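Local structure of putative peptide ABC-transport system periplasmic peptide-binding protein (Campylobacter jejuni, 4OEU) at residues A[18-23]-A[136-141]; A[30-35]-A[161-166]; A[336-341]-A[378-383]. The protein is thought to be the periplasmic solute-binding component of an ABC transporter, probably capturing nickel as a histidine complex and handing it on for uptake. All coordinates share one frame; numbering follows the deposited sequence.

All three contacts are largely buried, so their differences lie in chemistry more than in depth. Interactions 1 and 2 belong to one region: their centres are 11 Å apart and they touch, Met137 N probably donating to Ser35 O. Interaction 3 lies on the opposite side of the chain's centre, its centre about 30 Å from that of interaction 1 and 31 Å from that of interaction 2. Interaction 1 joins a loop to the approach of a helix by apolar contact without a cross-segment hydrogen bond. Interaction 2 fastens a helix end to the start of an edge strand by backbone bonds beside a magnesium ion. Interaction 3 is a short, splayed parallel strand pairing in another sheet, next to bound histidine.

Interaction 1 (A[18-23]-A[136-141]); sequences INPAYS and GMLPKH
Leu138 reaches from the segment 136-141 into the turn formed by Asn19 and Pro20. Its CB leaves the backbone toward that turn, and with CG opposite the carbonyl carbon (chi1 -67°) the branch point comes within 4.1 Å of Pro20 CG. From there the two methyls divide the work. CD1 lies near the amide oxygen of Asn19, while CD2 makes the closer contacts, 3.3 Å from Asn19 OD1 and 3.6 Å from Pro20 CG, with Pro20 CD close by as well. Leucine suits the place because a forked tip can touch the pyrrolidine ring and the amide together; its side chain crosses that of Asn19 at about a right angle and runs past Pro20 in the opposing direction.

The oxygen that meets these methyls already has a polar partner. Asn19 OD1 accepts from Ala21 N, 2.9 Å away, in an Asx turn; the donor is tilted 35° from the amide carbonyl plane. The other end of the amide is held too, ND2 bonding to Asn154, so both ends of a buried polar group are used and its rotation is fixed. The Asx turn opens the short 3-10 segment 20-21, where proline is at home as the first residue because that position needs no N-H. A separate backbone bond, Tyr22 N to Asn19 O at 2.9 Å, closes the 3-10 turn itself.

The same ring also meets the glycine: Pro20 CG lies 3.3 Å from Gly136 O, and Pro20 CB is near that oxygen too. Gly136 takes a positive phi of 133°, a conformation comfortable for a residue lacking CB, and this lets its backbone pass close to the ring. Helix 81-92 backs the cluster, with Phe91 against both Leu138 and Ala21 and Ser87 OG bonded to Leu138 N.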
# COMPACT_ATOMS: atom_id res chain seq x y z
N ILE A 18 8.24 -6.60 -12.89
CA ILE A 18 8.16 -7.63 -11.84
C ILE A 18 9.53 -7.76 -11.17
O ILE A 18 10.33 -8.66 -11.49
CB ILE A 18 7.69 -8.97 -12.42
CG1 ILE A 18 6.41 -8.76 -13.24
CG2 ILE A 18 7.45 -10.00 -11.32
CD1 ILE A 18 5.90 -10.00 -13.92
N ASN A 19 9.77 -6.85 -10.24
CA ASN A 19 11.07 -6.63 -9.65
C ASN A 19 10.90 -5.93 -8.30
O ASN A 19 10.31 -4.85 -8.24
CB ASN A 19 11.90 -5.78 -10.62
CG ASN A 19 13.33 -5.57 -10.17
OD1 ASN A 19 13.64 -5.58 -8.98
ND2 ASN A 19 14.21 -5.32 -11.14
N PRO A 20 11.42 -6.53 -7.22
CA PRO A 20 11.26 -5.95 -5.88
C PRO A 20 11.77 -4.52 -5.78
O PRO A 20 11.25 -3.75 -4.96
CB PRO A 20 12.06 -6.89 -4.96
CG PRO A 20 12.90 -7.72 -5.87
CD PRO A 20 12.18 -7.80 -7.18
N ALA A 21 12.74 -4.16 -6.61
CA ALA A 21 13.30 -2.81 -6.60
C ALA A 21 12.27 -1.74 -6.99
O ALA A 21 12.47 -0.55 -6.71
CB ALA A 21 14.49 -2.73 -7.54
N TYR A 22 11.20 -2.16 -7.64
CA TYR A 22 10.18 -1.23 -8.10
C TYR A 22 8.83 -1.59 -7.50
O TYR A 22 7.78 -1.24 -8.02
CB TYR A 22 10.16 -1.21 -9.64
CG TYR A 22 11.53 -0.88 -10.19
CD1 TYR A 22 12.10 0.37 -9.96
CD2 TYR A 22 12.30 -1.84 -10.85
CE1 TYR A 22 13.36 0.67 -10.42
CE2 TYR A 22 13.57 -1.54 -11.31
CZ TYR A 22 14.09 -0.28 -11.09
OH TYR A 22 15.35 0.05 -11.54
N SER A 23 8.88 -2.26 -6.35
CA SER A 23 7.67 -2.59 -5.60
C SER A 23 7.03 -1.35 -5.00
O SER A 23 7.71 -0.53 -4.38
CB SER A 23 7.98 -3.59 -4.49
OG SER A 23 6.86 -3.75 -3.65
N GLY A 136 12.35 -8.93 -1.16
CA GLY A 136 12.74 -9.86 -2.21
C GLY A 136 14.13 -9.60 -2.74
O GLY A 136 14.48 -8.47 -3.07
N MET A 137 14.94 -10.65 -2.79
CA MET A 137 16.32 -10.53 -3.25
C MET A 137 16.43 -10.66 -4.77
O MET A 137 15.57 -11.27 -5.41
CB MET A 137 17.21 -11.58 -2.56
CG MET A 137 17.38 -11.36 -1.06
SD MET A 137 18.32 -9.87 -0.68
CE MET A 137 16.99 -8.76 -0.21
N LEU A 138 17.49 -10.09 -5.34
CA LEU A 138 17.70 -10.08 -6.78
C LEU A 138 18.90 -10.97 -7.17
O LEU A 138 19.88 -11.05 -6.43
CB LEU A 138 17.94 -8.66 -7.27
CG LEU A 138 16.79 -7.65 -7.19
CD1 LEU A 138 17.30 -6.28 -7.60
CD2 LEU A 138 15.65 -8.08 -8.11
N PRO A 139 18.81 -11.63 -8.34
CA PRO A 139 19.89 -12.52 -8.82
C PRO A 139 21.06 -11.76 -9.46
O PRO A 139 20.91 -11.18 -10.54
CB PRO A 139 19.17 -13.38 -9.86
CG PRO A 139 18.06 -12.52 -10.37
CD PRO A 139 17.62 -11.67 -9.20
N LYS A 140 22.20 -11.77 -8.78
CA LYS A 140 23.42 -11.08 -9.24
C LYS A 140 23.89 -11.51 -10.63
O LYS A 140 24.33 -10.67 -11.43
CB LYS A 140 24.56 -11.32 -8.24
CG LYS A 140 25.91 -10.74 -8.64
CD LYS A 140 26.92 -10.88 -7.50
CE LYS A 140 28.31 -10.46 -7.93
NZ LYS A 140 28.35 -9.03 -8.34
N HIS A 141 23.82 -12.80 -10.93
CA HIS A 141 24.40 -13.32 -12.16
C HIS A 141 23.64 -12.87 -13.41
O HIS A 141 24.14 -13.00 -14.53
CB HIS A 141 24.48 -14.85 -12.11
CG HIS A 141 23.15 -15.54 -12.02
ND1 HIS A 141 22.44 -15.63 -10.84
CD2 HIS A 141 22.43 -16.20 -12.95
CE1 HIS A 141 21.32 -16.30 -11.06
NE2 HIS A 141 21.29 -16.66 -12.33

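Interaction 2 (A[30-35]-A[161-166]); sequences INLVFS and GPYKFV. With MG (magnesium ion), chain E.
The phenol ring of Tyr163 is met obliquely by Leu32 CD2, and at the base of these side chains the two CB atoms, Leu32 and Tyr163, are 4.2 Å apart. The ring of Phe34 carries Val33 CG1 over one face, offset toward the rim, and has Ile30 O in plane at its edge. Tyrosine can lie among apolar groups here because its hydroxyl is bonded to Thr189 O.

Backbone atoms make the join itself. Tyr163 N donates to Leu32 O at 3.0 Å, and Gly161 N to Val33 O at 2.6 Å, the latter donor standing 44° out of the carbonyl plane. Val33 CA adds a nearly straight C-H...O contact to Tyr163 O, 3.4 Å away. Bearing no side chain, Gly161 can bring its CA within 4.1 Å of Phe34 CA, while Pro162, which has no N-H to offer, lays CD against Leu32 O at 3.2 Å.

Thus the carbonyls at the end of helix 30-33 are taken up by Gly161, just before edge strand 163-169, and by Tyr163, its first residue. Alongside is the magnesium site: Asn31 OD1 binds the ion at 2.0 Å, five waters complete an octahedral shell, and one of them donates to Phe34 O at 2.6 Å, an arrangement characteristic of a largely hydrated magnesium ion.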
# COMPACT_ATOMS: atom_id res chain seq x y z
N ILE A 30 5.10 -9.95 -7.22
CA ILE A 30 6.48 -9.87 -6.73
C ILE A 30 6.73 -10.85 -5.59
O ILE A 30 7.79 -11.49 -5.54
CB ILE A 30 6.85 -8.43 -6.28
CG1 ILE A 30 6.81 -7.47 -7.47
CG2 ILE A 30 8.24 -8.41 -5.65
CD1 ILE A 30 7.40 -6.08 -7.17
N ASN A 31 5.77 -10.98 -4.68
CA ASN A 31 5.93 -11.93 -3.58
C ASN A 31 5.77 -13.40 -4.04
O ASN A 31 6.07 -14.32 -3.29
CB ASN A 31 4.94 -11.63 -2.45
CG ASN A 31 5.38 -12.24 -1.11
OD1 ASN A 31 6.56 -12.19 -0.75
ND2 ASN A 31 4.44 -12.83 -0.38
N LEU A 32 5.31 -13.61 -5.28
CA LEU A 32 5.21 -14.95 -5.85
C LEU A 32 6.55 -15.40 -6.42
O LEU A 32 7.02 -16.52 -6.16
CB LEU A 32 4.15 -15.00 -6.96
CG LEU A 32 2.71 -14.62 -6.63
CD1 LEU A 32 1.84 -14.63 -7.88
CD2 LEU A 32 2.15 -15.55 -5.60
N VAL A 33 7.15 -14.51 -7.20
CA VAL A 33 8.42 -14.80 -7.88
C VAL A 33 9.60 -14.71 -6.92
O VAL A 33 10.50 -15.56 -6.96
CB VAL A 33 8.66 -13.83 -9.05
CG1 VAL A 33 9.96 -14.16 -9.77
CG2 VAL A 33 7.49 -13.85 -10.02
N PHE A 34 9.59 -13.70 -6.06
CA PHE A 34 10.73 -13.43 -5.20
C PHE A 34 10.46 -13.75 -3.74
O PHE A 34 9.32 -13.88 -3.31
CB PHE A 34 11.16 -11.97 -5.33
CG PHE A 34 11.48 -11.55 -6.73
CD1 PHE A 34 12.77 -11.67 -7.23
CD2 PHE A 34 10.48 -11.04 -7.56
CE1 PHE A 34 13.07 -11.28 -8.53
CE2 PHE A 34 10.78 -10.64 -8.86
CZ PHE A 34 12.07 -10.77 -9.35
N SER A 35 11.55 -13.89 -2.98
CA SER A 35 11.49 -14.02 -1.53
C SER A 35 12.56 -13.14 -0.93
O SER A 35 13.62 -12.96 -1.53
CB SER A 35 11.67 -15.48 -1.09
OG SER A 35 12.90 -16.02 -1.55
N GLY A 161 11.23 -17.23 -5.05
CA GLY A 161 9.92 -17.43 -4.47
C GLY A 161 9.30 -18.77 -4.82
O GLY A 161 9.90 -19.56 -5.55
N PRO A 162 8.10 -19.03 -4.29
CA PRO A 162 7.33 -20.26 -4.50
C PRO A 162 6.88 -20.47 -5.95
O PRO A 162 6.57 -21.60 -6.31
CB PRO A 162 6.10 -20.06 -3.60
CG PRO A 162 5.97 -18.58 -3.47
CD PRO A 162 7.38 -18.08 -3.42
N TYR A 163 6.85 -19.42 -6.76
CA TYR A 163 6.36 -19.58 -8.13
C TYR A 163 7.29 -19.01 -9.19
O TYR A 163 7.90 -17.96 -9.01
CB TYR A 163 4.97 -18.95 -8.25
CG TYR A 163 3.88 -19.87 -7.77
CD1 TYR A 163 3.44 -20.92 -8.56
CD2 TYR A 163 3.30 -19.71 -6.51
CE1 TYR A 163 2.45 -21.79 -8.13
CE2 TYR A 163 2.31 -20.58 -6.07
CZ TYR A 163 1.89 -21.62 -6.89
OH TYR A 163 0.91 -22.49 -6.48
N LYS A 164 7.39 -19.74 -10.30
CA LYS A 164 8.28 -19.40 -11.40
C LYS A 164 7.51 -18.66 -12.49
O LYS A 164 6.37 -19.01 -12.78
CB LYS A 164 8.92 -20.66 -11.98
CG LYS A 164 9.80 -21.44 -11.00
CD LYS A 164 10.43 -22.66 -11.66
CE LYS A 164 11.58 -22.30 -12.58
NZ LYS A 164 12.89 -22.55 -11.92
N PHE A 165 8.13 -17.66 -13.10
CA PHE A 165 7.50 -16.93 -14.20
C PHE A 165 7.42 -17.80 -15.45
O PHE A 165 8.42 -18.40 -15.87
CB PHE A 165 8.27 -15.64 -14.48
CG PHE A 165 7.71 -14.82 -15.61
CD1 PHE A 165 6.67 -13.93 -15.38
CD2 PHE A 165 8.23 -14.93 -16.89
CE1 PHE A 165 6.15 -13.17 -16.42
CE2 PHE A 165 7.72 -14.17 -17.93
CZ PHE A 165 6.68 -13.29 -17.70
N VAL A 166 6.23 -17.90 -16.03
CA VAL A 166 6.03 -18.64 -17.28
C VAL A 166 5.86 -17.71 -18.48
O VAL A 166 6.71 -17.69 -19.38
CB VAL A 166 4.81 -19.58 -17.20
CG1 VAL A 166 4.56 -20.24 -18.56
CG2 VAL A 166 5.03 -20.63 -16.12
MG MG E . 8.09 -12.70 0.51
O HOH W 1 6.82 -13.64 1.73
O HOH W 2 8.47 -14.57 -0.90
O HOH W 3 9.93 -13.29 1.95
O HOH W 4 9.46 -11.21 -0.51
O HOH W 5 7.46 -11.23 1.85

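Interaction 3 (A[336-341]-A[378-383]); sequences WAMSND and DSFLIG. With HIS (histidine), chain D.
Trp336 and Phe380 stand opposite one another on the same face of a parallel beta pair, strand 329-338 beside strand 379-384. On its other flank strand 329-338 pairs with 361-367, which it reaches through helix 342-357, a classic beta-alpha-beta crossover. Two bonds set the register: Trp336 N donates to Ser379 O at 3.0 Å, and Leu381 N to Trp336 O at 2.9 Å, the second approaching almost straight down the carbonyl (C=O...N 178°).

The two aromatic side chains diverge from this bridge. Phe380 CG lies opposite its own backbone N (chi1 175°), which swings the ring along the strand toward Met338; Trp336 CB comes 4.3 Å from Phe380 CD1. The indole turns away from Phe380, with Ser379 O obliquely near its CB and CD1, and its NE1 is bonded to Glu334 OE1. Met338 follows two residues after Trp336 and brings CG to the edge of the Phe380 ring, near its plane, 4.3 Å from CE1. Its flexible thioether then bends, placing SD 4.0 Å from NE2 of the bound histidine; a nickel ion lies about 6 Å from this side chain.

On the reverse face Ala337 and Leu381 meet through their CB atoms. Alanine is small enough for helix 342-357 to come close over the strand, where Ala348 covers it, and Leu381 packs on Leu347 and Leu351 of the same helix.

The short strand segments are splayed by 38°, and beyond the bridge a water joins Met338 N to Leu381 O. Arg344 also binds that oxygen and the histidine ligand. The far end of Phe380 and Ile382 CG1 lie close to the ligand's carboxylate, whose OXT accepts a hydrogen bond from Gly383 N at 2.9 Å.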
# COMPACT_ATOMS: atom_id res chain seq x y z
N TRP A 336 -11.89 14.04 -7.70
CA TRP A 336 -11.66 12.96 -8.65
C TRP A 336 -11.70 11.60 -7.97
O TRP A 336 -11.16 11.41 -6.87
CB TRP A 336 -10.32 13.15 -9.35
CG TRP A 336 -10.33 14.25 -10.36
CD1 TRP A 336 -10.50 15.58 -10.11
CD2 TRP A 336 -10.14 14.12 -11.77
NE1 TRP A 336 -10.45 16.29 -11.29
CE2 TRP A 336 -10.22 15.42 -12.32
CE3 TRP A 336 -9.90 13.04 -12.62
CZ2 TRP A 336 -10.08 15.66 -13.69
CZ3 TRP A 336 -9.77 13.28 -13.99
CH2 TRP A 336 -9.85 14.58 -14.50
N ALA A 337 -12.35 10.65 -8.63
CA ALA A 337 -12.42 9.29 -8.13
C ALA A 337 -12.21 8.31 -9.27
O ALA A 337 -12.61 8.57 -10.42
CB ALA A 337 -13.74 9.03 -7.44
N MET A 338 -11.63 7.16 -8.95
CA MET A 338 -11.44 6.10 -9.92
C MET A 338 -12.79 5.44 -10.18
O MET A 338 -13.38 4.83 -9.28
CB MET A 338 -10.39 5.10 -9.43
CG MET A 338 -9.02 5.74 -9.19
SD MET A 338 -7.76 4.62 -8.54
CE MET A 338 -8.76 3.59 -7.46
N SER A 339 -13.28 5.59 -11.40
CA SER A 339 -14.63 5.16 -11.75
C SER A 339 -14.78 3.65 -11.68
O SER A 339 -15.89 3.12 -11.62
CB SER A 339 -15.00 5.67 -13.15
OG SER A 339 -14.11 5.17 -14.12
N ASN A 340 -13.65 2.94 -11.71
CA ASN A 340 -13.67 1.49 -11.58
C ASN A 340 -13.86 1.02 -10.14
O ASN A 340 -14.02 -0.18 -9.89
CB ASN A 340 -12.38 0.90 -12.14
CG ASN A 340 -11.14 1.52 -11.53
OD1 ASN A 340 -10.76 2.64 -11.85
ND2 ASN A 340 -10.50 0.77 -10.64
N ASP A 341 -13.83 1.95 -9.19
CA ASP A 341 -13.99 1.61 -7.77
C ASP A 341 -15.25 2.25 -7.22
O ASP A 341 -15.24 3.43 -6.86
CB ASP A 341 -12.76 2.05 -6.96
CG ASP A 341 -12.76 1.50 -5.54
OD1 ASP A 341 -13.85 1.24 -4.98
OD2 ASP A 341 -11.66 1.34 -4.97
N ASP A 378 -7.52 18.78 -8.26
CA ASP A 378 -7.76 19.58 -7.07
C ASP A 378 -7.78 18.73 -5.82
O ASP A 378 -7.17 19.06 -4.81
CB ASP A 378 -9.08 20.35 -7.17
CG ASP A 378 -9.05 21.43 -8.24
OD1 ASP A 378 -7.96 21.96 -8.54
OD2 ASP A 378 -10.14 21.75 -8.77
N SER A 379 -8.51 17.62 -5.88
CA SER A 379 -8.61 16.70 -4.74
C SER A 379 -8.89 15.32 -5.29
O SER A 379 -9.40 15.18 -6.40
CB SER A 379 -9.69 17.16 -3.75
OG SER A 379 -10.98 16.95 -4.29
N PHE A 380 -8.56 14.30 -4.51
CA PHE A 380 -8.56 12.93 -5.01
C PHE A 380 -8.96 11.95 -3.93
O PHE A 380 -8.48 12.03 -2.80
CB PHE A 380 -7.17 12.58 -5.57
CG PHE A 380 -7.00 11.15 -6.02
CD1 PHE A 380 -7.64 10.68 -7.16
CD2 PHE A 380 -6.12 10.31 -5.35
CE1 PHE A 380 -7.45 9.36 -7.59
CE2 PHE A 380 -5.92 9.00 -5.78
CZ PHE A 380 -6.59 8.53 -6.89
N LEU A 381 -9.88 11.06 -4.25
CA LEU A 381 -10.25 10.06 -3.28
C LEU A 381 -9.19 8.96 -3.23
O LEU A 381 -9.18 8.02 -4.04
CB LEU A 381 -11.62 9.48 -3.57
CG LEU A 381 -12.23 9.17 -2.22
CD1 LEU A 381 -12.64 10.45 -1.49
CD2 LEU A 381 -13.39 8.30 -2.43
N ILE A 382 -8.30 9.09 -2.25
CA ILE A 382 -7.07 8.33 -2.18
C ILE A 382 -7.19 7.20 -1.17
O ILE A 382 -8.17 7.12 -0.42
CB ILE A 382 -5.90 9.25 -1.79
CG1 ILE A 382 -4.56 8.68 -2.26
CG2 ILE A 382 -5.90 9.52 -0.30
CD1 ILE A 382 -3.46 9.71 -2.34
N GLY A 383 -6.21 6.30 -1.20
CA GLY A 383 -6.09 5.23 -0.23
C GLY A 383 -4.64 4.84 0.02
O GLY A 383 -3.80 4.91 -0.88
N HIS D . -2.40 4.17 -3.60
CA HIS D . -3.15 5.35 -4.01
C HIS D . -4.65 5.10 -3.94
O HIS D . -5.06 3.94 -3.83
CB HIS D . -2.78 5.75 -5.44
CG HIS D . -3.20 4.76 -6.48
ND1 HIS D . -3.24 3.40 -6.23
CD2 HIS D . -3.60 4.91 -7.76
CE1 HIS D . -3.63 2.77 -7.32
NE2 HIS D . -3.87 3.66 -8.27
OXT HIS D . -5.48 6.01 -4.04
O HOH W 6 -9.96 7.70 -6.72